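Local coordinates for transferrin binding protein B (Actinobacillus suis, PDB 3PQU), which binds host transferrin as the surface lipoprotein of an outer-membrane receptor and so probably serves iron acquisition by this porcine pathogen, at residues 219-230 / 247-258; 46-54 / 198-206. All coordinates share one frame; numbering follows the deposited sequence.

Interaction 1 (219-230 / 247-258)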
# COMPACT_ATOMS: atom_id res chain seq x y z
N LEU A 219 -10.40 -35.79 18.08
CA LEU A 219 -10.73 -36.97 17.29
C LEU A 219 -10.12 -38.18 17.99
O LEU A 219 -8.90 -38.38 17.96
CB LEU A 219 -10.22 -36.85 15.85
CG LEU A 219 -10.78 -35.70 15.01
CD1 LEU A 219 -10.24 -34.36 15.50
CD2 LEU A 219 -10.44 -35.90 13.55
N GLY A 220 -10.97 -38.98 18.63
CA GLY A 220 -10.48 -39.93 19.61
C GLY A 220 -9.93 -39.07 20.73
O GLY A 220 -10.58 -38.11 21.15
N ASP A 221 -8.72 -39.38 21.20
CA ASP A 221 -8.08 -38.51 22.19
C ASP A 221 -6.99 -37.66 21.57
O ASP A 221 -6.03 -37.26 22.24
CB ASP A 221 -7.56 -39.30 23.39
CG ASP A 221 -8.57 -39.38 24.51
OD1 ASP A 221 -8.51 -38.53 25.42
OD2 ASP A 221 -9.44 -40.28 24.47
N ASN A 222 -7.13 -37.39 20.27
CA ASN A 222 -6.21 -36.51 19.57
C ASN A 222 -6.80 -35.12 19.45
O ASN A 222 -7.81 -34.93 18.76
CB ASN A 222 -5.88 -37.09 18.20
CG ASN A 222 -4.98 -38.32 18.28
OD1 ASN A 222 -4.14 -38.42 19.19
ND2 ASN A 222 -5.13 -39.25 17.34
N GLU A 223 -6.19 -34.15 20.14
CA GLU A 223 -6.64 -32.75 20.07
C GLU A 223 -6.14 -32.08 18.79
O GLU A 223 -4.99 -32.26 18.40
CB GLU A 223 -6.12 -31.95 21.28
CG GLU A 223 -6.50 -32.48 22.66
CD GLU A 223 -5.84 -31.69 23.78
OE1 GLU A 223 -5.39 -30.55 23.51
OE2 GLU A 223 -5.77 -32.18 24.94
N VAL A 224 -7.01 -31.31 18.14
CA VAL A 224 -6.61 -30.50 17.00
C VAL A 224 -5.90 -29.25 17.49
O VAL A 224 -6.48 -28.45 18.23
CB VAL A 224 -7.82 -30.11 16.14
CG1 VAL A 224 -7.40 -29.12 15.04
CG2 VAL A 224 -8.45 -31.36 15.53
N LYS A 225 -4.64 -29.08 17.11
CA LYS A 225 -3.85 -27.93 17.55
C LYS A 225 -3.87 -26.78 16.55
O LYS A 225 -3.66 -25.63 16.93
CB LYS A 225 -2.40 -28.33 17.82
CG LYS A 225 -2.22 -29.58 18.70
CD LYS A 225 -2.33 -29.26 20.18
CE LYS A 225 -2.22 -30.52 21.04
NZ LYS A 225 -0.86 -31.14 21.02
N GLY A 226 -4.08 -27.09 15.28
CA GLY A 226 -4.00 -26.06 14.24
C GLY A 226 -4.62 -26.45 12.91
O GLY A 226 -4.84 -27.64 12.62
N VAL A 227 -4.90 -25.44 12.10
CA VAL A 227 -5.47 -25.64 10.76
C VAL A 227 -4.47 -25.25 9.65
O VAL A 227 -3.82 -24.19 9.71
CB VAL A 227 -6.78 -24.82 10.58
CG1 VAL A 227 -7.29 -24.95 9.14
CG2 VAL A 227 -7.86 -25.30 11.56
N ALA A 228 -4.34 -26.12 8.65
CA ALA A 228 -3.54 -25.84 7.45
C ALA A 228 -2.22 -25.13 7.76
O ALA A 228 -1.41 -25.63 8.53
CB ALA A 228 -4.35 -25.02 6.43
N HIS A 229 -2.01 -23.98 7.13
CA HIS A 229 -0.77 -23.23 7.28
C HIS A 229 -1.04 -21.94 8.05
O HIS A 229 -1.63 -20.98 7.52
CB HIS A 229 -0.13 -22.95 5.92
CG HIS A 229 0.03 -24.17 5.07
ND1 HIS A 229 -0.91 -24.56 4.14
CD2 HIS A 229 1.01 -25.11 5.04
CE1 HIS A 229 -0.52 -25.69 3.57
NE2 HIS A 229 0.64 -26.04 4.10
N SER A 230 -0.59 -21.92 9.30
CA SER A 230 -0.91 -20.80 10.18
C SER A 230 0.30 -19.90 10.39
O SER A 230 1.46 -20.33 10.30
CB SER A 230 -1.44 -21.33 11.53
OG SER A 230 -0.45 -22.11 12.18
N TYR A 247 3.82 -21.94 10.47
CA TYR A 247 3.65 -23.33 10.89
C TYR A 247 2.91 -24.17 9.86
O TYR A 247 2.04 -23.66 9.15
CB TYR A 247 2.84 -23.39 12.19
CG TYR A 247 3.50 -22.71 13.37
CD1 TYR A 247 4.36 -23.42 14.20
CD2 TYR A 247 3.23 -21.38 13.67
CE1 TYR A 247 4.97 -22.81 15.31
CE2 TYR A 247 3.82 -20.76 14.77
CZ TYR A 247 4.69 -21.48 15.58
OH TYR A 247 5.27 -20.88 16.67
N ARG A 248 3.25 -25.45 9.80
CA ARG A 248 2.48 -26.44 9.03
C ARG A 248 1.76 -27.33 10.02
O ARG A 248 2.37 -27.95 10.91
CB ARG A 248 3.41 -27.28 8.13
CG ARG A 248 2.71 -28.37 7.29
CD ARG A 248 3.73 -29.37 6.71
NE ARG A 248 3.14 -30.33 5.77
CZ ARG A 248 2.71 -31.55 6.12
NH1 ARG A 248 2.79 -31.95 7.37
NH2 ARG A 248 2.20 -32.36 5.20
N ASN A 249 0.44 -27.38 9.89
CA ASN A 249 -0.39 -28.16 10.82
C ASN A 249 -0.87 -29.44 10.15
O ASN A 249 -1.82 -29.40 9.36
CB ASN A 249 -1.56 -27.31 11.29
CG ASN A 249 -1.10 -26.04 11.98
OD1 ASN A 249 -0.54 -26.10 13.07
ND2 ASN A 249 -1.30 -24.90 11.34
N GLY A 250 -0.22 -30.55 10.46
CA GLY A 250 -0.45 -31.80 9.75
C GLY A 250 -1.85 -32.37 9.78
O GLY A 250 -2.71 -31.96 10.58
N TYR A 251 -2.09 -33.32 8.90
CA TYR A 251 -3.35 -34.04 8.86
C TYR A 251 -3.58 -34.76 10.19
O TYR A 251 -2.62 -35.25 10.78
CB TYR A 251 -3.30 -35.05 7.71
CG TYR A 251 -4.52 -35.92 7.60
CD1 TYR A 251 -4.56 -37.16 8.22
CD2 TYR A 251 -5.64 -35.49 6.89
CE1 TYR A 251 -5.69 -37.96 8.13
CE2 TYR A 251 -6.76 -36.28 6.79
CZ TYR A 251 -6.78 -37.51 7.41
OH TYR A 251 -7.90 -38.30 7.31
N ILE A 252 -4.82 -34.81 10.67
CA ILE A 252 -5.12 -35.41 11.97
C ILE A 252 -6.31 -36.36 11.93
O ILE A 252 -7.35 -36.03 11.37
CB ILE A 252 -5.38 -34.35 13.07
CG1 ILE A 252 -5.81 -35.04 14.37
CG2 ILE A 252 -6.44 -33.34 12.63
CD1 ILE A 252 -6.04 -34.10 15.55
N ASN A 253 -6.14 -37.53 12.56
CA ASN A 253 -7.14 -38.60 12.60
C ASN A 253 -7.42 -39.02 14.03
O ASN A 253 -6.87 -38.46 14.97
CB ASN A 253 -6.60 -39.83 11.88
CG ASN A 253 -7.27 -40.06 10.56
OD1 ASN A 253 -8.25 -39.40 10.23
ND2 ASN A 253 -6.74 -41.00 9.78
N ARG A 254 -8.27 -40.03 14.18
CA ARG A 254 -8.35 -40.72 15.46
C ARG A 254 -7.24 -41.77 15.51
O ARG A 254 -6.91 -42.30 16.57
CB ARG A 254 -9.73 -41.35 15.67
CG ARG A 254 -10.24 -42.16 14.50
CD ARG A 254 -11.63 -42.69 14.79
NE ARG A 254 -12.30 -43.14 13.57
CZ ARG A 254 -13.58 -43.50 13.52
NH1 ARG A 254 -14.33 -43.47 14.62
NH2 ARG A 254 -14.11 -43.89 12.37
N ASN A 255 -6.67 -42.05 14.34
CA ASN A 255 -5.55 -42.97 14.21
C ASN A 255 -4.19 -42.28 14.23
O ASN A 255 -3.15 -42.95 14.21
CB ASN A 255 -5.65 -43.75 12.90
CG ASN A 255 -6.92 -44.54 12.80
OD1 ASN A 255 -7.52 -44.90 13.82
ND2 ASN A 255 -7.34 -44.82 11.58
N LYS A 256 -4.19 -40.95 14.24
CA LYS A 256 -2.94 -40.22 14.05
C LYS A 256 -2.96 -38.84 14.71
O LYS A 256 -3.71 -37.96 14.28
CB LYS A 256 -2.65 -40.08 12.56
CG LYS A 256 -1.60 -39.03 12.23
CD LYS A 256 -1.21 -39.08 10.77
CE LYS A 256 -0.15 -38.04 10.47
NZ LYS A 256 1.00 -38.11 11.43
N ALA A 257 -2.12 -38.66 15.73
CA ALA A 257 -2.00 -37.36 16.38
C ALA A 257 -1.43 -36.32 15.41
O ALA A 257 -0.72 -36.66 14.46
CB ALA A 257 -1.13 -37.47 17.63
N GLN A 258 -1.76 -35.05 15.63
CA GLN A 258 -1.39 -34.00 14.70
C GLN A 258 0.07 -33.60 14.85
O GLN A 258 0.54 -33.39 15.96
CB GLN A 258 -2.29 -32.76 14.86
CG GLN A 258 -1.99 -31.71 13.78
CD GLN A 258 -2.94 -30.52 13.81
OE1 GLN A 258 -3.24 -29.99 14.86
NE2 GLN A 258 -3.39 -30.08 12.62
O HOH W 1 -3.15 -34.27 17.91

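Interaction 2 (46-54 / 198-206)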
# COMPACT_ATOMS: atom_id res chain seq x y z
N ALA A 46 1.78 -14.62 -8.15
CA ALA A 46 2.61 -15.42 -9.06
C ALA A 46 1.85 -16.66 -9.51
O ALA A 46 1.15 -17.29 -8.74
CB ALA A 46 3.92 -15.84 -8.39
N LYS A 47 2.02 -16.99 -10.77
CA LYS A 47 1.43 -18.18 -11.36
C LYS A 47 2.04 -19.45 -10.78
O LYS A 47 3.24 -19.51 -10.52
CB LYS A 47 1.65 -18.14 -12.88
CG LYS A 47 1.00 -19.27 -13.66
CD LYS A 47 0.92 -18.88 -15.13
CE LYS A 47 0.02 -19.81 -15.93
NZ LYS A 47 -0.24 -19.22 -17.28
N ILE A 48 1.22 -20.48 -10.58
CA ILE A 48 1.70 -21.78 -10.10
C ILE A 48 2.44 -22.49 -11.25
O ILE A 48 1.84 -22.71 -12.31
CB ILE A 48 0.50 -22.66 -9.58
CG1 ILE A 48 -0.17 -22.00 -8.35
CG2 ILE A 48 0.96 -24.09 -9.21
CD1 ILE A 48 -1.50 -22.70 -7.87
N PRO A 49 3.73 -22.83 -11.07
CA PRO A 49 4.49 -23.45 -12.17
C PRO A 49 3.99 -24.85 -12.53
O PRO A 49 3.58 -25.62 -11.64
CB PRO A 49 5.93 -23.53 -11.62
CG PRO A 49 6.02 -22.39 -10.64
CD PRO A 49 4.63 -22.38 -9.98
N ARG A 50 4.04 -25.16 -13.83
CA ARG A 50 3.53 -26.41 -14.42
C ARG A 50 4.56 -26.84 -15.44
O ARG A 50 4.97 -26.04 -16.26
CB ARG A 50 2.20 -26.14 -15.16
CG ARG A 50 0.95 -26.02 -14.27
CD ARG A 50 -0.04 -24.99 -14.78
NE ARG A 50 -0.63 -25.28 -16.10
CZ ARG A 50 -1.67 -26.09 -16.30
NH1 ARG A 50 -2.24 -26.72 -15.28
NH2 ARG A 50 -2.12 -26.28 -17.52
N ARG A 51 4.98 -28.10 -15.40
CA ARG A 51 6.01 -28.56 -16.35
C ARG A 51 5.45 -28.71 -17.76
O ARG A 51 4.33 -29.17 -17.92
CB ARG A 51 6.64 -29.88 -15.91
CG ARG A 51 7.88 -30.26 -16.71
CD ARG A 51 8.58 -31.45 -16.08
NE ARG A 51 7.73 -32.64 -16.06
CZ ARG A 51 7.72 -33.55 -17.03
NH1 ARG A 51 8.47 -33.37 -18.10
NH2 ARG A 51 6.93 -34.61 -16.95
N ASN A 52 6.20 -28.29 -18.77
CA ASN A 52 5.82 -28.56 -20.14
C ASN A 52 6.20 -29.99 -20.44
O ASN A 52 7.39 -30.33 -20.49
CB ASN A 52 6.54 -27.62 -21.13
CG ASN A 52 6.08 -27.83 -22.57
OD1 ASN A 52 5.21 -28.67 -22.83
ND2 ASN A 52 6.64 -27.05 -23.50
N ARG A 53 5.19 -30.83 -20.66
CA ARG A 53 5.41 -32.24 -20.95
C ARG A 53 5.53 -32.60 -22.45
O ARG A 53 5.69 -33.78 -22.80
CB ARG A 53 4.32 -33.06 -20.25
CG ARG A 53 4.34 -32.80 -18.72
CD ARG A 53 3.03 -33.15 -18.04
NE ARG A 53 2.66 -34.52 -18.33
CZ ARG A 53 1.53 -35.09 -17.92
NH1 ARG A 53 0.66 -34.41 -17.19
NH2 ARG A 53 1.28 -36.35 -18.26
N ALA A 54 5.46 -31.59 -23.32
CA ALA A 54 5.49 -31.83 -24.78
C ALA A 54 6.81 -32.47 -25.21
O ALA A 54 7.85 -32.29 -24.56
CB ALA A 54 5.25 -30.53 -25.54
N LYS A 198 7.05 -32.33 -9.45
CA LYS A 198 7.55 -33.00 -10.66
C LYS A 198 6.83 -32.54 -11.92
O LYS A 198 7.45 -32.26 -12.94
CB LYS A 198 7.43 -34.53 -10.52
CG LYS A 198 8.36 -35.15 -9.47
CD LYS A 198 8.21 -36.67 -9.52
CE LYS A 198 9.14 -37.39 -8.57
NZ LYS A 198 10.57 -37.37 -9.01
N ASN A 199 5.50 -32.48 -11.87
CA ASN A 199 4.73 -32.04 -13.04
C ASN A 199 4.03 -30.71 -12.73
O ASN A 199 3.76 -29.91 -13.63
CB ASN A 199 3.70 -33.09 -13.44
CG ASN A 199 4.32 -34.26 -14.20
OD1 ASN A 199 5.51 -34.27 -14.51
ND2 ASN A 199 3.50 -35.25 -14.51
N VAL A 200 3.72 -30.52 -11.45
CA VAL A 200 3.03 -29.33 -10.96
C VAL A 200 3.73 -28.96 -9.67
O VAL A 200 4.23 -29.84 -8.97
CB VAL A 200 1.52 -29.61 -10.74
CG1 VAL A 200 0.80 -28.41 -10.11
CG2 VAL A 200 0.85 -29.99 -12.08
N ALA A 201 3.82 -27.67 -9.37
CA ALA A 201 4.57 -27.21 -8.22
C ALA A 201 3.96 -27.79 -6.94
O ALA A 201 2.75 -28.03 -6.88
CB ALA A 201 4.57 -25.67 -8.16
N ALA A 202 4.78 -28.01 -5.93
CA ALA A 202 4.25 -28.30 -4.60
C ALA A 202 3.74 -26.96 -4.05
O ALA A 202 4.46 -25.96 -4.07
CB ALA A 202 5.33 -28.87 -3.71
N THR A 203 2.50 -26.94 -3.57
CA THR A 203 1.87 -25.70 -3.11
C THR A 203 1.14 -25.95 -1.78
O THR A 203 0.94 -27.11 -1.36
CB THR A 203 0.77 -25.23 -4.10
OG1 THR A 203 -0.29 -26.19 -4.12
CG2 THR A 203 1.31 -25.03 -5.54
N SER A 204 0.67 -24.88 -1.15
CA SER A 204 -0.16 -25.03 0.05
C SER A 204 -1.51 -25.64 -0.32
O SER A 204 -2.28 -26.01 0.58
CB SER A 204 -0.38 -23.70 0.78
OG SER A 204 -0.67 -22.68 -0.16
N ILE A 205 -1.82 -25.73 -1.61
CA ILE A 205 -3.02 -26.46 -2.08
C ILE A 205 -2.86 -27.98 -1.96
O ILE A 205 -3.79 -28.68 -1.57
CB ILE A 205 -3.37 -26.13 -3.54
CG1 ILE A 205 -3.66 -24.63 -3.71
CG2 ILE A 205 -4.55 -26.99 -4.05
CD1 ILE A 205 -3.57 -24.16 -5.19
N SER A 206 -1.67 -28.51 -2.29
CA SER A 206 -1.49 -29.96 -2.36
C SER A 206 -0.84 -30.58 -1.12
O SER A 206 -0.75 -31.80 -1.00
CB SER A 206 -0.66 -30.32 -3.59
OG SER A 206 0.66 -29.80 -3.46
O HOH W 2 2.11 -30.08 -16.34

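Interaction 1 (219-230 / 247-258)
Asn-249 meets Ala-228 and Ser-230 where strands 229-236 and 241-249 pair as an antiparallel hairpin of the N-lobe beta barrel. Its CG sits beside its own backbone N (chi1 -59°), which turns the amide toward 226-230. CB lies 3.2 Å from Ala-228 O and also meets Gly-226 O. OD1 comes to 3.7 Å from Gly-226 CA, on the side where a CB would stand, and a CB there would clash with it. ND2 gives its straightest bond to Ser-230 OG, 3.0 Å away and in the amide plane. The same nitrogen reaches Ala-228 O, but from above that carbonyl's plane. Ala-228 O also takes the backbone N of Asn-249, so one residue grips it twice.

Beyond the strand ends, side chains take over the pairing. Ile-252 CD1 packs on Val-224 CG2 at 3.6 Å and lies near Leu-219 CD1. Asn-222 ND2 donates to Asn-253 O at 3.0 Å, and that oxygen lies in the plane of the Asn-222 amide. The chain of Gln-258 is extended, and its amide meets the backbone at 225-226. OE1 accepts from the backbone N of both Lys-225 and Gly-226. NE2 bridges the two segments, donating to Gly-250 O and, at 2.8 Å and 169°, to Gly-226 O.

Interaction 2 (46-54 / 198-206)
Backbone bonds join Pro-49, Arg-51, Asn-199 and Ala-201 around a single bridge, Arg-50 with Val-200. Arg-51 N donates to Asn-199 O at 2.8 Å, almost straight. Ala-201 N donates to Pro-49 O at 3.1 Å. A water donates to Arg-51 O and Asn-199 O, tying the two carbonyls together.

The side-chain polar contacts centre on Asn-199. Arg-51 leaves its backbone with CG anti to N (chi1 -169°) and bends at chi3, which turns NE and NH2 side-on to the amide. Both nitrogens bond OD1 from the same face of its plane, NH2 being the nearer at 2.8 Å. OD1 lies in the guanidinium plane, while the two flat groups are 39° apart. NE also makes a weak bond to Lys-198 O. NH1 is held by Asp-67 O.

These bonds join the N-lobe handle, just past its strand 43-47, to a long loop of the N-lobe barrel that follows strand 170-183.

A second flat contact is looser: Asn-199 ND2 lies over one face of the Arg-53 guanidinium, toward its rim, with the planes 16° apart.

The apolar contacts gather on Ile-48. Its CG2 meets Thr-203 CG2 at 3.8 Å and Ala-201 CB at 4.1 Å. Its CD1 touches Ile-205 CD1 at 3.7 Å, and Ile-205 also touches Tyr-125 and Phe-127 of strand 121-128. Pro-49 CD packs on Ala-201 CB at 3.8 Å.

In the fold
Interaction 2 joins the handle to the barrel of the N-lobe. Interaction 1 lies within that barrel, on one hairpin and the loops beyond it. Their centres are about 26 Å apart, on the same side of the chain's centre. Even so, they touch: His-229 CE1 packs on Ser-204 CB at 3.4 Å. The loop after strand 170-183 connects them. Its residues 198-206 meet the handle, and next along it Asp-207 bonds His-229 NE2 and forms a salt bridge with Arg-248. Asn-210 then donates to Gly-226 O. Strand 170-183 backs both contacts, through Trp-176 and Phe-178 at His-229 and Thr-179 at Pro-49 and Ala-201.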